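Local structure of beta-galactosidase (Marinomonas sp. ef1, 6Y2K) at residues A[433-439]-A[470-474]; A[297-303]-A[452-456]; A[202-208]-A[425-429]. The protein hydrolyses terminal non-reducing beta-D-galactose residues from beta-galactosides as a cold-active GH42 beta-galactosidase of an Antarctic bacterium, working as a hexamer. All coordinates share one frame; numbering follows the deposited sequence.

Contact 1 of 3, residues A[433-439]-A[470-474]; sequences YRYFFWC and LPAQA
Pro471 meets Trp438 and Cys439 together. Its CB lies 3.7 Å from CD1 of the Trp438 indole and equally near SG of Cys439, so the pyrrolidine ring rests against both side chains on the first turn of helix 435-448. The Pro471 carbonyl receives the indole N-H in a hydrogen bond from Trp438 NE1 to Pro471 O of 2.9 Å. The oxygen lies at the indole edge, practically in the ring plane, whereas the donor stands well above the carbonyl plane and the bond is bent (142°). With CG anti to the backbone N (chi1 175°), Trp438 carries its pyrrole edge to this carbonyl. Water 1, bound to Tyr433 OH, adds a weak bond to the same oxygen.

Next along the chain, the methyl of Ala472 touches two tyrosines: its CB is 3.3 Å from Tyr433 OH and 3.8 Å from Tyr435 CD1, there at the ring edge. Gln473, centre of an inverse gamma turn, is linked through water: water 2 donates to its OE1 and accepts from Tyr435 OH, a hydroxyl also bonded to the backbone N of Asp417.

This is packing inside the trimerisation domain: the loop after parallel strand 467-470 of its mixed sheet meets the N-terminal turn of helix 435-448, with Pro471 also touching Leu414 of the adjacent strand 412-415 and Ala472 touching Leu424 of helix 418-426.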
loop_
_atom_site.group_PDB
_atom_site.type_symbol
_atom_site.label_atom_id
_atom_site.label_comp_id
_atom_site.label_asym_id
_atom_site.label_seq_id
_atom_site.Cartn_x
_atom_site.Cartn_y
_atom_site.Cartn_z
ATOM N N TYR A 433 20.607 -6.708 16.865
ATOM C CA TYR A 433 20.918 -7.948 17.575
ATOM C C TYR A 433 20.781 -7.766 19.086
ATOM O O TYR A 433 21.347 -6.841 19.655
ATOM C CB TYR A 433 22.348 -8.419 17.263
ATOM C CG TYR A 433 22.708 -9.725 17.958
ATOM C CD1 TYR A 433 23.062 -9.755 19.312
ATOM C CD2 TYR A 433 22.667 -10.937 17.267
ATOM C CE1 TYR A 433 23.367 -10.949 19.949
ATOM C CE2 TYR A 433 22.976 -12.141 17.894
ATOM C CZ TYR A 433 23.326 -12.144 19.238
ATOM O OH TYR A 433 23.627 -13.340 19.866
ATOM N N ARG A 434 20.078 -8.702 19.721
ATOM C CA ARG A 434 19.956 -8.758 21.165
ATOM C C ARG A 434 20.022 -10.222 21.609
ATOM O O ARG A 434 19.262 -11.047 21.107
ATOM C CB ARG A 434 18.631 -8.133 21.566
ATOM C CG ARG A 434 18.608 -7.576 22.964
ATOM C CD ARG A 434 19.061 -6.128 23.018
ATOM N NE ARG A 434 18.453 -5.457 24.157
ATOM C CZ ARG A 434 17.359 -4.706 24.086
ATOM N NH1 ARG A 434 16.876 -4.148 25.181
ATOM N NH2 ARG A 434 16.758 -4.499 22.925
ATOM N N TYR A 435 20.932 -10.543 22.528
ATOM C CA TYR A 435 21.103 -11.917 23.012
ATOM C C TYR A 435 19.777 -12.519 23.463
ATOM O O TYR A 435 19.411 -13.609 23.034
ATOM C CB TYR A 435 22.088 -11.954 24.169
ATOM C CG TYR A 435 22.282 -13.314 24.833
ATOM C CD1 TYR A 435 22.929 -14.347 24.169
ATOM C CD2 TYR A 435 21.830 -13.557 26.132
ATOM C CE1 TYR A 435 23.136 -15.584 24.774
ATOM C CE2 TYR A 435 22.035 -14.788 26.747
ATOM C CZ TYR A 435 22.695 -15.793 26.066
ATOM O OH TYR A 435 22.914 -17.016 26.656
ATOM N N PHE A 436 19.064 -11.798 24.317
ATOM C CA PHE A 436 17.788 -12.284 24.833
ATOM C C PHE A 436 16.777 -12.560 23.712
ATOM O O PHE A 436 16.084 -13.585 23.739
ATOM C CB PHE A 436 17.190 -11.308 25.855
ATOM C CG PHE A 436 16.027 -11.880 26.606
ATOM C CD1 PHE A 436 14.755 -11.887 26.048
ATOM C CD2 PHE A 436 16.211 -12.449 27.855
ATOM C CE1 PHE A 436 13.689 -12.436 26.734
ATOM C CE2 PHE A 436 15.148 -13.002 28.547
ATOM C CZ PHE A 436 13.887 -12.991 27.987
ATOM N N PHE A 437 16.693 -11.652 22.737
ATOM C CA PHE A 437 15.754 -11.811 21.621
ATOM C C PHE A 437 16.099 -13.084 20.838
ATOM O O PHE A 437 15.215 -13.862 20.492
ATOM C CB PHE A 437 15.794 -10.623 20.648
ATOM C CG PHE A 437 15.269 -9.314 21.193
ATOM C CD1 PHE A 437 15.029 -9.087 22.554
ATOM C CD2 PHE A 437 15.095 -8.247 20.309
ATOM C CE1 PHE A 437 14.590 -7.847 23.000
ATOM C CE2 PHE A 437 14.655 -7.011 20.755
ATOM C CZ PHE A 437 14.404 -6.812 22.103
ATOM N N TRP A 438 17.381 -13.270 20.551
ATOM C CA TRP A 438 17.855 -14.434 19.794
ATOM C C TRP A 438 17.543 -15.738 20.540
ATOM O O TRP A 438 17.022 -16.675 19.933
ATOM C CB TRP A 438 19.353 -14.303 19.489
ATOM C CG TRP A 438 19.968 -15.502 18.807
ATOM C CD1 TRP A 438 20.976 -16.268 19.287
ATOM C CD2 TRP A 438 19.610 -16.060 17.531
ATOM N NE1 TRP A 438 21.279 -17.275 18.404
ATOM C CE2 TRP A 438 20.457 -17.175 17.314
ATOM C CE3 TRP A 438 18.656 -15.736 16.556
ATOM C CZ2 TRP A 438 20.390 -17.966 16.148
ATOM C CZ3 TRP A 438 18.579 -16.524 15.397
ATOM C CH2 TRP A 438 19.437 -17.636 15.214
ATOM N N CYS A 439 17.823 -15.774 21.849
ATOM C CA CYS A 439 17.489 -16.941 22.684
ATOM C C CYS A 439 15.982 -17.228 22.646
ATOM O O CYS A 439 15.557 -18.375 22.442
ATOM C CB CYS A 439 17.950 -16.750 24.136
ATOM S SG CYS A 439 19.739 -16.757 24.421
ATOM N N LEU A 470 23.318 -23.939 22.261
ATOM C CA LEU A 470 23.953 -22.757 22.858
ATOM C C LEU A 470 23.705 -21.579 21.904
ATOM O O LEU A 470 24.418 -21.433 20.907
ATOM C CB LEU A 470 25.469 -22.949 23.051
ATOM C CG LEU A 470 26.096 -24.207 23.680
ATOM C CD1 LEU A 470 27.446 -23.873 24.321
ATOM C CD2 LEU A 470 25.221 -24.977 24.646
ATOM N N PRO A 471 22.667 -20.757 22.171
ATOM C CA PRO A 471 22.330 -19.736 21.174
ATOM C C PRO A 471 23.457 -18.778 20.837
ATOM O O PRO A 471 23.616 -18.425 19.668
ATOM C CB PRO A 471 21.162 -18.989 21.824
ATOM C CG PRO A 471 20.514 -20.022 22.671
ATOM C CD PRO A 471 21.657 -20.815 23.236
ATOM N N ALA A 472 24.216 -18.362 21.854
ATOM C CA ALA A 472 25.327 -17.406 21.691
ATOM C C ALA A 472 26.185 -17.388 22.955
ATOM O O ALA A 472 26.165 -16.436 23.733
ATOM C CB ALA A 472 24.793 -16.020 21.378
ATOM N N GLN A 473 26.926 -18.472 23.160
ATOM C CA GLN A 473 27.710 -18.653 24.385
ATOM C C GLN A 473 29.041 -17.923 24.196
ATOM O O GLN A 473 30.055 -18.529 23.866
ATOM C CB GLN A 473 27.892 -20.151 24.671
ATOM C CG GLN A 473 28.471 -20.488 26.036
ATOM C CD GLN A 473 27.629 -20.024 27.225
ATOM O OE1 GLN A 473 26.412 -19.927 27.106
ATOM N NE2 GLN A 473 28.254 -19.727 28.349
ATOM N N ALA A 474 28.999 -16.604 24.392
ATOM C CA ALA A 474 30.075 -15.681 23.982
ATOM C C ALA A 474 31.448 -16.089 24.507
ATOM O O ALA A 474 32.392 -16.234 23.730
ATOM C CB ALA A 474 29.734 -14.255 24.395
HETATM O O HOH W 1 23.849 -15.403 18.057
HETATM O O HOH W 2 24.234 -19.268 25.369
#

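Contact 2 of 3, residues A[297-303]-A[452-456]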
loop_
_atom_site.group_PDB
_atom_site.type_symbol
_atom_site.label_atom_id
_atom_site.label_comp_id
_atom_site.label_asym_id
_atom_site.label_seq_id
_atom_site.Cartn_x
_atom_site.Cartn_y
_atom_site.Cartn_z
ATOM N N PHE A 297 9.050 -19.468 28.388
ATOM C CA PHE A 297 10.479 -19.163 28.401
ATOM C C PHE A 297 10.999 -19.003 29.829
ATOM O O PHE A 297 12.015 -19.589 30.197
ATOM C CB PHE A 297 10.777 -17.890 27.591
ATOM C CG PHE A 297 12.250 -17.594 27.458
ATOM C CD1 PHE A 297 12.990 -18.140 26.415
ATOM C CD2 PHE A 297 12.906 -16.797 28.391
ATOM C CE1 PHE A 297 14.344 -17.891 26.297
ATOM C CE2 PHE A 297 14.271 -16.539 28.273
ATOM C CZ PHE A 297 14.985 -17.081 27.223
ATOM N N HIS A 298 10.281 -18.217 30.623
ATOM C CA HIS A 298 10.668 -17.926 31.996
ATOM C C HIS A 298 10.405 -19.086 32.967
ATOM O O HIS A 298 11.184 -19.297 33.891
ATOM C CB HIS A 298 9.987 -16.642 32.455
ATOM C CG HIS A 298 10.450 -15.447 31.694
ATOM N ND1 HIS A 298 9.760 -14.941 30.615
ATOM C CD2 HIS A 298 11.573 -14.699 31.810
ATOM C CE1 HIS A 298 10.427 -13.917 30.111
ATOM N NE2 HIS A 298 11.530 -13.749 30.817
ATOM N N HIS A 299 9.331 -19.839 32.755
ATOM C CA HIS A 299 9.089 -21.034 33.572
ATOM C C HIS A 299 10.302 -21.983 33.470
ATOM O O HIS A 299 10.791 -22.480 34.478
ATOM C CB HIS A 299 7.846 -21.796 33.128
ATOM C CG HIS A 299 6.568 -21.030 33.242
ATOM N ND1 HIS A 299 6.279 -20.203 34.301
ATOM C CD2 HIS A 299 5.476 -21.010 32.442
ATOM C CE1 HIS A 299 5.067 -19.695 34.147
ATOM N NE2 HIS A 299 4.560 -20.163 33.020
ATOM N N ASP A 300 10.787 -22.207 32.249
ATOM C CA ASP A 300 11.951 -23.083 32.016
ATOM C C ASP A 300 13.278 -22.496 32.532
ATOM O O ASP A 300 14.087 -23.214 33.135
ATOM C CB ASP A 300 12.062 -23.457 30.524
ATOM C CG ASP A 300 10.911 -24.359 30.040
ATOM O OD1 ASP A 300 10.279 -25.068 30.877
ATOM O OD2 ASP A 300 10.635 -24.348 28.811
ATOM N N LEU A 301 13.505 -21.208 32.299
ATOM C CA LEU A 301 14.690 -20.524 32.833
ATOM C C LEU A 301 14.736 -20.609 34.369
ATOM O O LEU A 301 15.759 -20.980 34.953
ATOM C CB LEU A 301 14.706 -19.058 32.381
ATOM C CG LEU A 301 15.737 -18.089 32.969
ATOM C CD1 LEU A 301 17.153 -18.440 32.541
ATOM C CD2 LEU A 301 15.384 -16.674 32.537
ATOM N N TYR A 302 13.618 -20.294 35.010
ATOM C CA TYR A 302 13.573 -20.244 36.477
ATOM C C TYR A 302 13.464 -21.620 37.147
ATOM O O TYR A 302 13.947 -21.787 38.268
ATOM C CB TYR A 302 12.505 -19.250 36.966
ATOM C CG TYR A 302 12.830 -17.800 36.584
ATOM C CD1 TYR A 302 14.102 -17.268 36.807
ATOM C CD2 TYR A 302 11.875 -16.965 35.997
ATOM C CE1 TYR A 302 14.422 -15.961 36.446
ATOM C CE2 TYR A 302 12.187 -15.645 35.648
ATOM C CZ TYR A 302 13.463 -15.149 35.879
ATOM O OH TYR A 302 13.823 -13.846 35.560
ATOM N N ARG A 303 12.871 -22.606 36.477
ATOM C CA ARG A 303 13.010 -23.993 36.939
ATOM C C ARG A 303 14.506 -24.361 37.027
ATOM O O ARG A 303 14.927 -25.000 37.985
ATOM C CB ARG A 303 12.249 -24.986 36.055
ATOM C CG ARG A 303 12.261 -26.417 36.606
ATOM C CD ARG A 303 11.360 -27.378 35.834
ATOM N NE ARG A 303 11.879 -27.604 34.479
ATOM C CZ ARG A 303 11.446 -27.011 33.366
ATOM N NH1 ARG A 303 10.415 -26.163 33.382
ATOM N NH2 ARG A 303 12.043 -27.289 32.208
ATOM N N SER A 452 9.323 -30.151 24.476
ATOM C CA SER A 452 9.465 -29.797 25.894
ATOM C C SER A 452 10.934 -29.496 26.174
ATOM O O SER A 452 11.822 -30.275 25.799
ATOM C CB SER A 452 8.957 -30.933 26.798
ATOM O OG SER A 452 7.557 -31.151 26.612
ATOM N N VAL A 453 11.187 -28.370 26.836
ATOM C CA VAL A 453 12.529 -27.784 26.925
ATOM C C VAL A 453 12.961 -27.503 28.371
ATOM O O VAL A 453 12.126 -27.168 29.222
ATOM C CB VAL A 453 12.552 -26.461 26.112
ATOM C CG1 VAL A 453 13.905 -25.780 26.171
ATOM C CG2 VAL A 453 12.160 -26.735 24.668
ATOM N N ASP A 454 14.258 -27.675 28.631
ATOM C CA ASP A 454 14.941 -27.111 29.803
ATOM C C ASP A 454 15.807 -25.963 29.329
ATOM O O ASP A 454 16.423 -26.040 28.263
ATOM C CB ASP A 454 15.875 -28.129 30.474
ATOM C CG ASP A 454 15.158 -29.061 31.425
ATOM O OD1 ASP A 454 13.916 -29.144 31.393
ATOM O OD2 ASP A 454 15.859 -29.701 32.228
ATOM N N ILE A 455 15.853 -24.902 30.124
ATOM C CA ILE A 455 16.836 -23.841 29.944
ATOM C C ILE A 455 17.823 -23.988 31.094
ATOM O O ILE A 455 17.418 -24.059 32.255
ATOM C CB ILE A 455 16.185 -22.445 29.901
ATOM C CG1 ILE A 455 15.286 -22.349 28.656
ATOM C CG2 ILE A 455 17.252 -21.353 29.910
ATOM C CD1 ILE A 455 14.547 -21.026 28.494
ATOM N N VAL A 456 19.108 -24.038 30.758
ATOM C CA VAL A 456 20.145 -24.420 31.709
ATOM C C VAL A 456 21.290 -23.406 31.770
ATOM O O VAL A 456 21.577 -22.728 30.775
ATOM C CB VAL A 456 20.718 -25.826 31.389
ATOM C CG1 VAL A 456 19.600 -26.853 31.348
ATOM C CG2 VAL A 456 21.502 -25.841 30.083
HETATM O O HOH W 3 9.230 -26.434 27.591
HETATM O O HOH W 4 14.957 -25.718 32.893
HETATM O O HOH W 5 17.972 -22.044 33.876
HETATM O O HOH W 6 13.995 -29.364 34.676
#
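Ile455 faces helix 297-303 and spreads its branches over three of the helix residues. Its CG1 is anti to the carbonyl carbon (chi1 -65°) and the chain is extended beyond it, which carries CD1 over one face of the Phe297 ring in a CH-pi contact, 4.0 Å from the centroid. The same methyl lies against Phe297 O, CG1 passes Asp300 CB, and Ile455 CG2 reaches Leu301 CD1 at 3.9 Å.

Beside this apolar patch runs a salt-bridge network. Arg303 leaves the helix extended and bends at chi3 (68°), turning its guanidinium edge to the strand and back to Asp300. Arg303 NH2 donates to Asp454 OD1 at 2.8 Å and to the backbone oxygen of Val453 at 3.0 Å; both acceptors lie near the guanidinium plane, although Asp454 OD1 is approached from above its carboxylate. Arg303 NH1 bonds Asp300 OD1 at 2.7 Å, on the anti lone pair. Tyr443 and Tyr465 hold the other oxygens, OD2 of Asp300 and of Asp454 respectively. A leucine in place of Arg303 would probably leave both carboxylates without their shared positive charge and Val453 O without one of its donors. Waters 4 and 5 bridge the helix carbonyls of Asp300 and Leu301 to Ile455 N and O.

The axes of segments 297-303 and 453-456 cross at -54°, approaching to 6.4 Å. Helix 294-305 belongs to the TIM-barrel domain, between barrel strands 261-266 and 310-315, and here it packs on edge strand 453-456 of the trimerisation domain, an interdomain contact of the GH42 fold.

Contact 3 of 3, residues A[202-208]-A[425-429]; sequences EANPSHR and DIQPQ
Ile426 packs closely between Pro205 and Arg208 at the start of helix 205-233. Ile426 CG2 touches Pro205 CB at 3.8 Å and also lies over one face of the Arg208 guanidinium, 3.6 Å from Arg208 NH2, while CD1 lies against Arg208 CB. The arginine and isoleucine side chains run alongside each other, pointing opposite ways; the arginine's bend at chi3 folds its guanidinium back over CG2. Asn204 N-caps this helix of the TIM-barrel domain, its OD1 accepting from Ser206 N, so the capped first turn meets the C-terminal end of helix 418-426 in the trimerisation domain.

The polar side is more loosely joined. Arg208 NH2 makes only a weak bond to Ile426 O (3.0 Å, 124°), and waters supply much of the rest: water 7 donates to Glu202 OE2 and Ile426 O, and water 8 links Arg208 NH1 to Asp425 O. One direct bond here is nearly straight, from Gln427 NE2 to Glu202 OE2 (2.8 Å, 169°), lying close to the amide plane and reaching the syn side of the carboxylate, tilted 34° from its plane. Gln427 NE2 also donates to Gln361 O of a second subunit, whose Gly360 packs on Pro205.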
loop_
_atom_site.group_PDB
_atom_site.type_symbol
_atom_site.label_atom_id
_atom_site.label_comp_id
_atom_site.label_asym_id
_atom_site.label_seq_id
_atom_site.Cartn_x
_atom_site.Cartn_y
_atom_site.Cartn_z
ATOM N N GLU A 202 32.119 6.015 24.427
ATOM C CA GLU A 202 32.100 4.599 24.861
ATOM C C GLU A 202 33.241 4.205 25.818
ATOM O O GLU A 202 34.420 4.345 25.475
ATOM C CB GLU A 202 32.122 3.662 23.651
ATOM C CG GLU A 202 31.824 2.209 24.005
ATOM C CD GLU A 202 31.924 1.248 22.833
ATOM O OE1 GLU A 202 32.452 1.629 21.756
ATOM O OE2 GLU A 202 31.484 0.088 23.019
ATOM N N ALA A 203 32.871 3.671 26.987
ATOM C CA ALA A 203 33.835 3.132 27.953
ATOM C C ALA A 203 34.340 1.766 27.480
ATOM O O ALA A 203 33.729 1.130 26.618
ATOM C CB ALA A 203 33.200 3.012 29.341
ATOM N N ASN A 204 35.456 1.320 28.043
ATOM C CA ASN A 204 36.054 0.037 27.665
ATOM C C ASN A 204 35.019 -1.058 27.943
ATOM O O ASN A 204 34.461 -1.089 29.039
ATOM C CB ASN A 204 37.328 -0.207 28.488
ATOM C CG ASN A 204 38.134 -1.418 28.025
ATOM O OD1 ASN A 204 37.626 -2.309 27.338
ATOM N ND2 ASN A 204 39.405 -1.463 28.431
ATOM N N PRO A 205 34.738 -1.941 26.956
ATOM C CA PRO A 205 33.801 -3.026 27.268
ATOM C C PRO A 205 34.222 -3.931 28.443
ATOM O O PRO A 205 33.345 -4.485 29.113
ATOM C CB PRO A 205 33.714 -3.816 25.950
ATOM C CG PRO A 205 34.911 -3.393 25.152
ATOM C CD PRO A 205 35.122 -1.958 25.530
ATOM N N SER A 206 35.533 -4.074 28.683
ATOM C CA SER A 206 36.049 -4.829 29.838
ATOM C C SER A 206 35.657 -4.174 31.156
ATOM O O SER A 206 35.302 -4.850 32.117
ATOM C CB SER A 206 37.577 -4.943 29.785
ATOM O OG SER A 206 38.014 -5.518 28.565
ATOM N N HIS A 207 35.750 -2.850 31.174
ATOM C CA HIS A 207 35.351 -2.001 32.294
ATOM C C HIS A 207 33.856 -2.165 32.581
ATOM O O HIS A 207 33.452 -2.380 33.729
ATOM C CB HIS A 207 35.714 -0.551 31.925
ATOM C CG HIS A 207 35.450 0.466 32.992
ATOM N ND1 HIS A 207 35.625 1.815 32.767
ATOM C CD2 HIS A 207 35.031 0.349 34.276
ATOM C CE1 HIS A 207 35.328 2.483 33.867
ATOM N NE2 HIS A 207 34.963 1.618 34.796
ATOM N N ARG A 208 33.045 -2.089 31.532
ATOM C CA ARG A 208 31.598 -2.198 31.686
ATOM C C ARG A 208 31.166 -3.600 32.105
ATOM O O ARG A 208 30.233 -3.739 32.906
ATOM C CB ARG A 208 30.884 -1.786 30.399
ATOM C CG ARG A 208 31.057 -0.309 30.051
ATOM C CD ARG A 208 30.509 0.019 28.670
ATOM N NE ARG A 208 29.068 -0.201 28.594
ATOM C CZ ARG A 208 28.361 -0.364 27.477
ATOM N NH1 ARG A 208 27.045 -0.562 27.573
ATOM N NH2 ARG A 208 28.937 -0.382 26.277
ATOM N N ASP A 425 25.126 -7.492 25.182
ATOM C CA ASP A 425 24.417 -6.209 25.333
ATOM C C ASP A 425 25.380 -5.014 25.354
ATOM O O ASP A 425 25.010 -3.909 24.957
ATOM C CB ASP A 425 23.590 -6.179 26.630
ATOM C CG ASP A 425 22.311 -7.001 26.553
ATOM O OD1 ASP A 425 21.912 -7.470 25.454
ATOM O OD2 ASP A 425 21.691 -7.154 27.630
ATOM N N ILE A 426 26.594 -5.234 25.855
ATOM C CA ILE A 426 27.600 -4.166 25.969
ATOM C C ILE A 426 28.060 -3.713 24.575
ATOM O O ILE A 426 28.173 -2.507 24.324
ATOM C CB ILE A 426 28.758 -4.578 26.930
ATOM C CG1 ILE A 426 28.305 -4.373 28.386
ATOM C CG2 ILE A 426 30.034 -3.781 26.678
ATOM C CD1 ILE A 426 29.157 -5.087 29.430
ATOM N N GLN A 427 28.316 -4.674 23.684
ATOM C CA GLN A 427 28.590 -4.377 22.263
ATOM C C GLN A 427 27.779 -5.326 21.377
ATOM O O GLN A 427 28.260 -6.405 21.001
ATOM C CB GLN A 427 30.085 -4.483 21.930
ATOM C CG GLN A 427 30.940 -3.393 22.563
ATOM C CD GLN A 427 32.318 -3.258 21.923
ATOM O OE1 GLN A 427 32.850 -4.219 21.347
ATOM N NE2 GLN A 427 32.904 -2.060 22.016
ATOM N N PRO A 428 26.530 -4.939 21.060
ATOM C CA PRO A 428 25.720 -5.777 20.173
ATOM C C PRO A 428 26.255 -5.811 18.749
ATOM O O PRO A 428 26.030 -6.807 18.052
ATOM C CB PRO A 428 24.328 -5.130 20.248
ATOM C CG PRO A 428 24.590 -3.712 20.588
ATOM C CD PRO A 428 25.795 -3.735 21.496
ATOM N N GLN A 429 26.924 -4.730 18.329
ATOM C CA GLN A 429 27.673 -4.637 17.066
ATOM C C GLN A 429 26.772 -4.487 15.820
ATOM O O GLN A 429 27.158 -3.781 14.873
ATOM C CB GLN A 429 28.725 -5.757 16.951
ATOM C CG GLN A 429 29.547 -5.791 15.666
ATOM C CD GLN A 429 30.397 -4.554 15.427
ATOM O OE1 GLN A 429 30.720 -3.799 16.351
ATOM N NE2 GLN A 429 30.802 -4.359 14.168
HETATM O O HOH W 7 28.742 -0.061 22.934
HETATM O O HOH W 8 25.472 -1.150 25.253
#

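How the contacts relate
Contacts 2 and 3 each join the TIM-barrel domain to the trimerisation domain, at places whose centres are about 28 Å apart, whereas contact 1 lies wholly within the trimerisation domain. Its centre is about 15 Å from that of contact 2 and about 16 Å from that of contact 3. It touches both: Phe436 packs on Phe297 and His298, and Tyr433 on Pro428. Helices 418-426 and 435-448 and strand 453-456 follow one another in the chain, supplying contacts 3, 1 and 2 in turn. Contact 3 closes before contact 1 opens, while contact 2 alternates with each. The two interdomain contacts, bridged by contact 1, lie near the chain's centre and at a subunit boundary of the hexamer respectively.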